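Local coordinates for hydrogenase expression/formation protein HypE (Desulfovibrio vulgaris subsp. vulgaris, PDB 2Z1U), which binds ATP and magnesium and probably takes part in the maturation of hydrogenases, at residues 50-55 with 83-88; 73-78 with 116-121; 77-82 with 90-95. One frame throughout, in Å; residues are numbered along the deposited sequence.

Contact 1 (50-55 with 83-88)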
loop_
_atom_site.group_PDB
_atom_site.type_symbol
_atom_site.label_atom_id
_atom_site.label_comp_id
_atom_site.label_asym_id
_atom_site.label_seq_id
_atom_site.Cartn_x
_atom_site.Cartn_y
_atom_site.Cartn_z
ATOM N N PRO A 50 -5.266 -14.639 -13.932
ATOM C CA PRO A 50 -6.273 -13.990 -13.095
ATOM C C PRO A 50 -5.702 -13.848 -11.692
ATOM O O PRO A 50 -5.337 -14.846 -11.067
ATOM C CB PRO A 50 -7.458 -14.967 -13.119
ATOM C CG PRO A 50 -7.108 -16.014 -14.150
ATOM C CD PRO A 50 -5.618 -16.031 -14.245
ATOM N N LEU A 51 -5.590 -12.607 -11.227
ATOM C CA LEU A 51 -4.946 -12.313 -9.952
ATOM C C LEU A 51 -5.909 -11.626 -9.012
ATOM O O LEU A 51 -6.888 -11.027 -9.446
ATOM C CB LEU A 51 -3.710 -11.428 -10.158
ATOM C CG LEU A 51 -2.665 -11.906 -11.170
ATOM C CD1 LEU A 51 -1.640 -10.836 -11.353
ATOM C CD2 LEU A 51 -2.011 -13.211 -10.742
ATOM N N ALA A 52 -5.626 -11.723 -7.719
ATOM C CA ALA A 52 -6.371 -10.998 -6.706
ATOM C C ALA A 52 -5.428 -10.001 -6.003
ATOM O O ALA A 52 -4.314 -10.363 -5.631
ATOM C CB ALA A 52 -6.984 -11.956 -5.726
ATOM N N MET A 53 -5.882 -8.756 -5.850
ATOM C CA MET A 53 -5.088 -7.694 -5.230
ATOM C C MET A 53 -5.875 -6.963 -4.131
ATOM O O MET A 53 -7.027 -6.551 -4.340
ATOM C CB MET A 53 -4.610 -6.694 -6.297
ATOM C CG MET A 53 -3.853 -5.469 -5.757
ATOM S SD MET A 53 -3.500 -4.230 -7.050
ATOM C CE MET A 53 -2.135 -3.331 -6.323
ATOM N N SER A 54 -5.253 -6.795 -2.975
ATOM C CA SER A 54 -5.869 -6.108 -1.828
ATOM C C SER A 54 -4.864 -5.218 -1.113
ATOM O O SER A 54 -3.669 -5.563 -1.041
ATOM C CB SER A 54 -6.367 -7.166 -0.833
ATOM O OG SER A 54 -6.971 -6.551 0.290
ATOM N N THR A 55 -5.322 -4.092 -0.573
ATOM C CA THR A 55 -4.459 -3.274 0.284
ATOM C C THR A 55 -5.144 -2.970 1.624
ATOM O O THR A 55 -6.350 -2.837 1.678
ATOM C CB THR A 55 -4.027 -1.949 -0.403
ATOM O OG1 THR A 55 -2.944 -1.376 0.332
ATOM C CG2 THR A 55 -5.190 -0.906 -0.453
ATOM N N SER A 83 -6.792 -14.012 0.063
ATOM C CA SER A 83 -7.408 -15.352 0.156
ATOM C C SER A 83 -8.925 -15.362 -0.002
ATOM O O SER A 83 -9.488 -16.330 -0.538
ATOM C CB SER A 83 -7.026 -16.065 1.468
ATOM O OG SER A 83 -5.609 -16.275 1.560
ATOM N N MET A 84 -9.588 -14.298 0.464
ATOM C CA MET A 84 -11.065 -14.218 0.391
ATOM C C MET A 84 -11.617 -14.284 -1.034
ATOM O O MET A 84 -12.767 -14.648 -1.225
ATOM C CB MET A 84 -11.591 -12.964 1.106
ATOM C CG MET A 84 -11.233 -12.839 2.589
ATOM S SD MET A 84 -11.752 -14.227 3.637
ATOM C CE MET A 84 -10.357 -15.367 3.525
ATOM N N LEU A 85 -10.805 -13.922 -2.027
ATOM C CA LEU A 85 -11.202 -14.076 -3.424
ATOM C C LEU A 85 -10.819 -15.444 -3.995
ATOM O O LEU A 85 -10.734 -15.608 -5.212
ATOM C CB LEU A 85 -10.592 -12.965 -4.279
ATOM C CG LEU A 85 -11.567 -12.218 -5.193
ATOM C CD1 LEU A 85 -12.550 -11.379 -4.359
ATOM C CD2 LEU A 85 -10.811 -11.340 -6.192
ATOM N N GLY A 86 -10.593 -16.428 -3.124
ATOM C CA GLY A 86 -10.296 -17.785 -3.574
ATOM C C GLY A 86 -8.970 -17.822 -4.304
ATOM O O GLY A 86 -8.812 -18.561 -5.279
ATOM N N ALA A 87 -8.020 -17.016 -3.828
ATOM C CA ALA A 87 -6.705 -16.896 -4.441
ATOM C C ALA A 87 -5.588 -17.367 -3.517
ATOM O O ALA A 87 -5.757 -17.428 -2.299
ATOM C CB ALA A 87 -6.455 -15.458 -4.888
ATOM N N ARG A 88 -4.456 -17.719 -4.124
ATOM C CA ARG A 88 -3.252 -18.093 -3.411
ATOM C C ARG A 88 -2.370 -16.834 -3.324
ATOM O O ARG A 88 -1.819 -16.409 -4.329
ATOM C CB ARG A 88 -2.531 -19.217 -4.194
ATOM C CG ARG A 88 -1.215 -19.671 -3.615
ATOM C CD ARG A 88 -0.559 -20.695 -4.546
ATOM N NE ARG A 88 -1.346 -21.928 -4.575
ATOM C CZ ARG A 88 -1.407 -22.756 -5.611
ATOM N NH1 ARG A 88 -0.723 -22.495 -6.719
ATOM N NH2 ARG A 88 -2.141 -23.860 -5.533
#
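Ala-52 sets its methyl group against two side chains from the bend that follows helix 70-83, those of Ala-87 and Leu-85. CB of Ala-52 lies 3.6 Å from CB of Ala-87, methyl against methyl. CD2 of Leu-85, one of the two branches of that leucine, stands at 3.9 Å from the same CB of Ala-52. The leucine also brings its own CB to 4.0 Å from CB of Ala-52, so the alanine is met by the base of the side chain as well as by a branch end. With groups this small the backbones can come close: the CA atoms of Ala-52 and Ala-87 are 6.3 Å apart. All three residues are buried and the contact is wholly apolar.

The shape of the bend brings both partners to the same strand residue, Ala-52. Residues Ser-83 to Gly-86 form a type I beta turn, closed by a hydrogen bond of 2.8 Å from Gly-86 N to Ser-83 O. Gly-86 then takes a positive phi of 66°, a conformation that suits glycine, and the chain enters strand 87-99 with Ala-87 pointing back at Ala-52.

Strands 50-58 and 87-99 are not neighbours in their sheet; strand 141-151 runs between them, hydrogen-bonded through Gly-149 to Ala-52 and through Glu-150 to Arg-88. On the far side of strand 50-58, Pro-50, Leu-51 and Met-53 pair with an antiparallel strand of the second subunit, carrying the sheet across the interface, while Val-82 of helix 70-83 packs on Ala-87 and Ser-54.

Contact 2 (73-78 with 116-121)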
loop_
_atom_site.group_PDB
_atom_site.type_symbol
_atom_site.label_atom_id
_atom_site.label_comp_id
_atom_site.label_asym_id
_atom_site.label_seq_id
_atom_site.Cartn_x
_atom_site.Cartn_y
_atom_site.Cartn_z
ATOM N N LEU A 73 -0.413 -8.353 12.289
ATOM C CA LEU A 73 -1.645 -7.878 11.628
ATOM C C LEU A 73 -1.406 -7.483 10.162
ATOM O O LEU A 73 -2.178 -7.867 9.262
ATOM C CB LEU A 73 -2.229 -6.684 12.403
ATOM C CG LEU A 73 -3.463 -6.836 13.305
ATOM C CD1 LEU A 73 -3.612 -8.212 13.957
ATOM C CD2 LEU A 73 -3.613 -5.668 14.324
ATOM N N ALA A 74 -0.326 -6.731 9.932
ATOM C CA ALA A 74 0.008 -6.240 8.599
ATOM C C ALA A 74 0.176 -7.381 7.566
ATOM O O ALA A 74 -0.320 -7.286 6.434
ATOM C CB ALA A 74 1.243 -5.366 8.663
ATOM N N VAL A 75 0.851 -8.460 7.962
ATOM C CA VAL A 75 0.977 -9.636 7.085
ATOM C C VAL A 75 -0.310 -10.498 7.017
ATOM O O VAL A 75 -0.856 -10.710 5.924
ATOM C CB VAL A 75 2.235 -10.469 7.432
ATOM C CG1 VAL A 75 2.280 -11.759 6.639
ATOM C CG2 VAL A 75 3.496 -9.629 7.146
ATOM N N HIS A 76 -0.777 -11.000 8.166
ATOM C CA HIS A 76 -1.953 -11.891 8.203
ATOM C C HIS A 76 -3.201 -11.290 7.552
ATOM O O HIS A 76 -3.884 -11.952 6.761
ATOM C CB HIS A 76 -2.298 -12.317 9.651
ATOM C CG HIS A 76 -1.213 -13.103 10.325
ATOM N ND1 HIS A 76 -1.054 -13.135 11.695
ATOM C CD2 HIS A 76 -0.221 -13.872 9.816
ATOM C CE1 HIS A 76 -0.015 -13.894 11.998
ATOM N NE2 HIS A 76 0.510 -14.345 10.874
ATOM N N GLY A 77 -3.486 -10.036 7.874
ATOM C CA GLY A 77 -4.736 -9.391 7.399
ATOM C C GLY A 77 -4.756 -9.311 5.875
ATOM O O GLY A 77 -5.801 -9.513 5.235
ATOM N N THR A 78 -3.598 -9.025 5.287
ATOM C CA THR A 78 -3.499 -8.819 3.843
ATOM C C THR A 78 -3.407 -10.173 3.093
ATOM O O THR A 78 -4.044 -10.359 2.041
ATOM C CB THR A 78 -2.362 -7.836 3.509
ATOM O OG1 THR A 78 -2.780 -6.522 3.912
ATOM C CG2 THR A 78 -2.061 -7.811 2.028
ATOM N N LYS A 116 8.661 -13.378 9.984
ATOM C CA LYS A 116 8.154 -14.653 10.488
ATOM C C LYS A 116 6.759 -15.010 9.947
ATOM O O LYS A 116 6.499 -16.159 9.551
ATOM C CB LYS A 116 8.115 -14.615 12.020
ATOM C CG LYS A 116 8.014 -15.991 12.686
ATOM C CD LYS A 116 7.298 -15.892 14.032
ATOM C CE LYS A 116 7.159 -17.248 14.713
ATOM N NZ LYS A 116 6.192 -17.146 15.830
ATOM N N ALA A 117 5.855 -14.030 9.952
ATOM C CA ALA A 117 4.499 -14.245 9.476
ATOM C C ALA A 117 4.471 -14.562 7.972
ATOM O O ALA A 117 3.746 -15.457 7.522
ATOM C CB ALA A 117 3.603 -13.018 9.801
ATOM N N ALA A 118 5.260 -13.828 7.203
ATOM C CA ALA A 118 5.336 -14.045 5.764
ATOM C C ALA A 118 5.890 -15.444 5.428
ATOM O O ALA A 118 5.358 -16.120 4.542
ATOM C CB ALA A 118 6.182 -12.944 5.092
ATOM N N ARG A 119 6.945 -15.863 6.136
ATOM C CA ARG A 119 7.508 -17.215 5.976
ATOM C C ARG A 119 6.470 -18.284 6.244
ATOM O O ARG A 119 6.352 -19.233 5.472
ATOM C CB ARG A 119 8.697 -17.461 6.909
ATOM C CG ARG A 119 9.956 -16.800 6.474
ATOM C CD ARG A 119 11.109 -17.110 7.433
ATOM N NE ARG A 119 11.723 -15.831 7.752
ATOM C CZ ARG A 119 11.771 -15.287 8.962
ATOM N NH1 ARG A 119 11.309 -15.938 10.022
ATOM N NH2 ARG A 119 12.324 -14.087 9.105
ATOM N N GLU A 120 5.739 -18.125 7.345
ATOM C CA GLU A 120 4.720 -19.093 7.760
ATOM C C GLU A 120 3.571 -19.165 6.771
ATOM O O GLU A 120 3.031 -20.242 6.528
ATOM C CB GLU A 120 4.206 -18.776 9.176
ATOM C CG GLU A 120 5.344 -18.912 10.218
ATOM C CD GLU A 120 4.881 -18.920 11.670
ATOM O OE1 GLU A 120 3.714 -18.545 11.935
ATOM O OE2 GLU A 120 5.703 -19.305 12.544
ATOM N N ALA A 121 3.213 -18.017 6.193
ATOM C CA ALA A 121 2.198 -17.963 5.150
ATOM C C ALA A 121 2.674 -18.402 3.758
ATOM O O ALA A 121 1.855 -18.535 2.845
ATOM C CB ALA A 121 1.532 -16.555 5.100
HETATM O O HOH W 1 3.084 -15.516 12.644
#
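Val-75 packs on Ala-117 and, more loosely, on Ala-118 in the apolar part of this contact. Branch CG1 of Val-75 reaches CB of Ala-117 at 3.7 Å and runs on to the next residue, where it stands 4.4 Å from CB of Ala-118 and 3.7 Å from that residue's backbone N. CG1 is placed there by a chi1 of 174°, which puts it anti to the valine's own N. The Ala-117 methyl is also approached by the imidazole of His-76, whose NE2 comes to 3.5 Å from CB of Ala-117; the ring meets the methyl obliquely.

Two helices of the AIR synthase-related (PurM-like) N-terminal domain pack here, 70-83 and 104-121. Their segments run in nearly the same direction, 28° apart, and the axes close to 9.1 Å, helped by small alanines on the second helix.

The polar links are looser and lie at the edge of the contact. A water in the plane of the His-76 ring makes a weak 3.3 Å bond with NE2 of His-76 and donates to OE1 of Glu-120 at 3.2 Å, bridging the helices. The hydrogen bond between ND1 of His-76 and Ser-198 OG probably does most to fix the ring's rotation.

Contact 3 (77-82 with 90-95). With MG (magnesium ion), chain C; ATP (adenosine-5'-triphosphate), chain D.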
loop_
_atom_site.group_PDB
_atom_site.type_symbol
_atom_site.label_atom_id
_atom_site.label_comp_id
_atom_site.label_asym_id
_atom_site.label_seq_id
_atom_site.Cartn_x
_atom_site.Cartn_y
_atom_site.Cartn_z
ATOM N N GLY A 77 -3.486 -10.036 7.874
ATOM C CA GLY A 77 -4.736 -9.391 7.399
ATOM C C GLY A 77 -4.756 -9.311 5.875
ATOM O O GLY A 77 -5.801 -9.513 5.235
ATOM N N THR A 78 -3.598 -9.025 5.287
ATOM C CA THR A 78 -3.499 -8.819 3.843
ATOM C C THR A 78 -3.407 -10.173 3.093
ATOM O O THR A 78 -4.044 -10.359 2.041
ATOM C CB THR A 78 -2.362 -7.836 3.509
ATOM O OG1 THR A 78 -2.780 -6.522 3.912
ATOM C CG2 THR A 78 -2.061 -7.811 2.028
ATOM N N VAL A 79 -2.645 -11.107 3.660
ATOM C CA VAL A 79 -2.672 -12.511 3.230
ATOM C C VAL A 79 -4.144 -13.000 3.237
ATOM O O VAL A 79 -4.622 -13.580 2.248
ATOM C CB VAL A 79 -1.767 -13.409 4.134
ATOM C CG1 VAL A 79 -2.093 -14.913 3.963
ATOM C CG2 VAL A 79 -0.280 -13.166 3.856
ATOM N N ASN A 80 -4.869 -12.731 4.333
ATOM C CA ASN A 80 -6.272 -13.134 4.436
ATOM C C ASN A 80 -7.184 -12.487 3.388
ATOM O O ASN A 80 -7.976 -13.188 2.757
ATOM C CB ASN A 80 -6.834 -12.922 5.870
ATOM C CG ASN A 80 -6.157 -13.830 6.886
ATOM O OD1 ASN A 80 -5.397 -14.731 6.515
ATOM N ND2 ASN A 80 -6.360 -13.558 8.162
ATOM N N ASP A 81 -7.086 -11.170 3.204
ATOM C CA ASP A 81 -7.946 -10.486 2.240
ATOM C C ASP A 81 -7.782 -11.021 0.805
ATOM O O ASP A 81 -8.763 -11.236 0.100
ATOM C CB ASP A 81 -7.730 -8.960 2.286
ATOM C CG ASP A 81 -8.890 -8.232 2.957
ATOM O OD1 ASP A 81 -8.859 -6.990 3.120
ATOM O OD2 ASP A 81 -9.872 -8.911 3.291
ATOM N N VAL A 82 -6.537 -11.200 0.377
ATOM C CA VAL A 82 -6.263 -11.833 -0.920
ATOM C C VAL A 82 -6.922 -13.222 -1.006
ATOM O O VAL A 82 -7.545 -13.554 -2.024
ATOM C CB VAL A 82 -4.755 -11.922 -1.198
ATOM C CG1 VAL A 82 -4.479 -12.806 -2.439
ATOM C CG2 VAL A 82 -4.152 -10.507 -1.383
ATOM N N ARG A 90 0.842 -14.625 -2.892
ATOM C CA ARG A 90 2.208 -14.932 -3.250
ATOM C C ARG A 90 3.161 -13.868 -2.736
ATOM O O ARG A 90 4.228 -14.195 -2.177
ATOM C CB ARG A 90 2.355 -15.041 -4.775
ATOM C CG ARG A 90 1.548 -16.178 -5.413
ATOM C CD ARG A 90 2.107 -17.555 -5.058
ATOM N NE ARG A 90 3.559 -17.633 -5.206
ATOM C CZ ARG A 90 4.194 -17.757 -6.373
ATOM N NH1 ARG A 90 3.505 -17.791 -7.509
ATOM N NH2 ARG A 90 5.525 -17.830 -6.413
ATOM N N TYR A 91 2.786 -12.602 -2.945
ATOM C CA TYR A 91 3.719 -11.474 -2.778
ATOM C C TYR A 91 3.078 -10.288 -2.114
ATOM O O TYR A 91 1.965 -9.909 -2.460
ATOM C CB TYR A 91 4.297 -11.031 -4.133
ATOM C CG TYR A 91 5.032 -12.135 -4.874
ATOM C CD1 TYR A 91 6.157 -12.744 -4.310
ATOM C CD2 TYR A 91 4.599 -12.574 -6.126
ATOM C CE1 TYR A 91 6.847 -13.751 -4.970
ATOM C CE2 TYR A 91 5.281 -13.581 -6.799
ATOM C CZ TYR A 91 6.405 -14.164 -6.217
ATOM O OH TYR A 91 7.077 -15.172 -6.878
ATOM N N LEU A 92 3.785 -9.712 -1.153
ATOM C CA LEU A 92 3.313 -8.515 -0.448
ATOM C C LEU A 92 4.270 -7.344 -0.686
ATOM O O LEU A 92 5.466 -7.538 -0.907
ATOM C CB LEU A 92 3.253 -8.797 1.065
ATOM C CG LEU A 92 2.196 -9.719 1.737
ATOM C CD1 LEU A 92 1.397 -8.998 2.809
ATOM C CD2 LEU A 92 1.270 -10.482 0.807
ATOM N N SER A 93 3.732 -6.133 -0.656
ATOM C CA SER A 93 4.531 -4.938 -0.457
ATOM C C SER A 93 4.248 -4.395 0.950
ATOM O O SER A 93 3.195 -4.671 1.523
ATOM C CB SER A 93 4.168 -3.874 -1.489
ATOM O OG SER A 93 2.816 -3.461 -1.332
ATOM N N CYS A 94 5.177 -3.606 1.490
ATOM C CA CYS A 94 4.963 -2.937 2.776
ATOM C C CYS A 94 5.383 -1.474 2.721
ATOM O O CYS A 94 6.452 -1.148 2.244
ATOM C CB CYS A 94 5.688 -3.649 3.918
ATOM S SG CYS A 94 7.426 -3.880 3.645
ATOM N N GLY A 95 4.527 -0.600 3.227
ATOM C CA GLY A 95 4.807 0.817 3.278
ATOM C C GLY A 95 4.773 1.218 4.737
ATOM O O GLY A 95 3.717 1.183 5.368
HETATM MG MG MG C . -11.621 -8.432 4.544
HETATM P PG ATP D . -10.974 -3.942 7.013
HETATM O O1G ATP D . -10.181 -2.768 6.410
HETATM O O2G ATP D . -12.003 -3.473 7.994
HETATM O O3G ATP D . -10.113 -5.086 7.528
HETATM P PB ATP D . -11.582 -5.037 4.383
HETATM O O1B ATP D . -10.154 -4.526 4.102
HETATM O O2B ATP D . -11.897 -6.463 4.051
HETATM O O3B ATP D . -11.915 -4.628 5.896
HETATM P PA ATP D . -12.702 -2.544 3.580
HETATM O O1A ATP D . -13.830 -2.234 4.560
HETATM O O2A ATP D . -11.414 -1.860 3.944
HETATM O O3A ATP D . -12.570 -4.172 3.453
HETATM O "O5'" ATP D . -13.116 -2.248 2.093
HETATM C "C5'" ATP D . -14.439 -2.504 1.600
HETATM C "C4'" ATP D . -14.406 -2.258 0.107
HETATM O "O4'" ATP D . -14.213 -0.841 -0.077
HETATM C "C3'" ATP D . -13.241 -2.952 -0.580
HETATM O "O3'" ATP D . -13.693 -3.415 -1.868
HETATM C "C2'" ATP D . -12.193 -1.853 -0.781
HETATM O "O2'" ATP D . -11.452 -2.093 -1.979
HETATM C "C1'" ATP D . -13.052 -0.577 -0.890
HETATM N N9 ATP D . -12.384 0.637 -0.348
HETATM C C8 ATP D . -12.205 0.966 0.939
HETATM N N7 ATP D . -11.572 2.158 1.040
HETATM C C5 ATP D . -11.318 2.556 -0.221
HETATM C C6 ATP D . -10.661 3.726 -0.851
HETATM N N6 ATP D . -10.120 4.686 -0.069
HETATM N N1 ATP D . -10.622 3.772 -2.178
HETATM C C2 ATP D . -11.136 2.824 -2.985
HETATM N N3 ATP D . -11.760 1.739 -2.466
HETATM C C4 ATP D . -11.867 1.578 -1.122
HETATM O O HOH W 2 -13.633 -7.628 5.800
#
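Helix 70-83, which carries Asp-81 of the magnesium and ATP site, lies here on strand 87-99 of the four-stranded mixed sheet in the PurM-like N-terminal domain. Leu-92 is the strand's side of the contact, and each of its branches meets a different helix residue. CD1 of Leu-92 touches CG2 of Thr-78 at 3.7 Å, the two side chains passing alongside each other in opposite directions; CD2 of Leu-92 lies 4.3 Å from CG2 of Val-79.

Thr-78 separates its two branches by role. With chi1 at -72°, its methyl stands anti to the backbone N and turns to the leucine, while OG1 is hydrogen-bonded to Thr-145 OG1 and Tyr-58 OH.

Asp-81 looks another way, toward the nucleotide. The magnesium ion it binds is also held by Asp-220, by Asp-41 of the second subunit and by a water at 2.5 Å from the metal, which places this site at the dimer interface. From the ATP, beta-phosphate oxygen O2B binds the same ion at 2.0 Å, and from the helix, carboxylate oxygen OD2 of Asp-81 does so at 2.2 Å.

After two helices and strand 43-46 the chain forms strand 50-58, goes through helix 70-83, and turns into strand 87-99, where contact 1 closes a loop back onto strand 50-58. Contact 3 is the short closure, joining the helix to the strand directly after it. Helix 104-121 follows, and contact 2 brings it back beside helix 70-83. Contacts 2 and 3 thus start from the same helix, contact 3 closing the shorter loop, whereas contact 1 crosses both. Helix 70-83 is common ground: contacts 2 and 3 share Gly-77 and Thr-78, and Ala-121 packs on Val-79 between them. Ser-54 packs against Asp-81, joining contact 1 to contact 3.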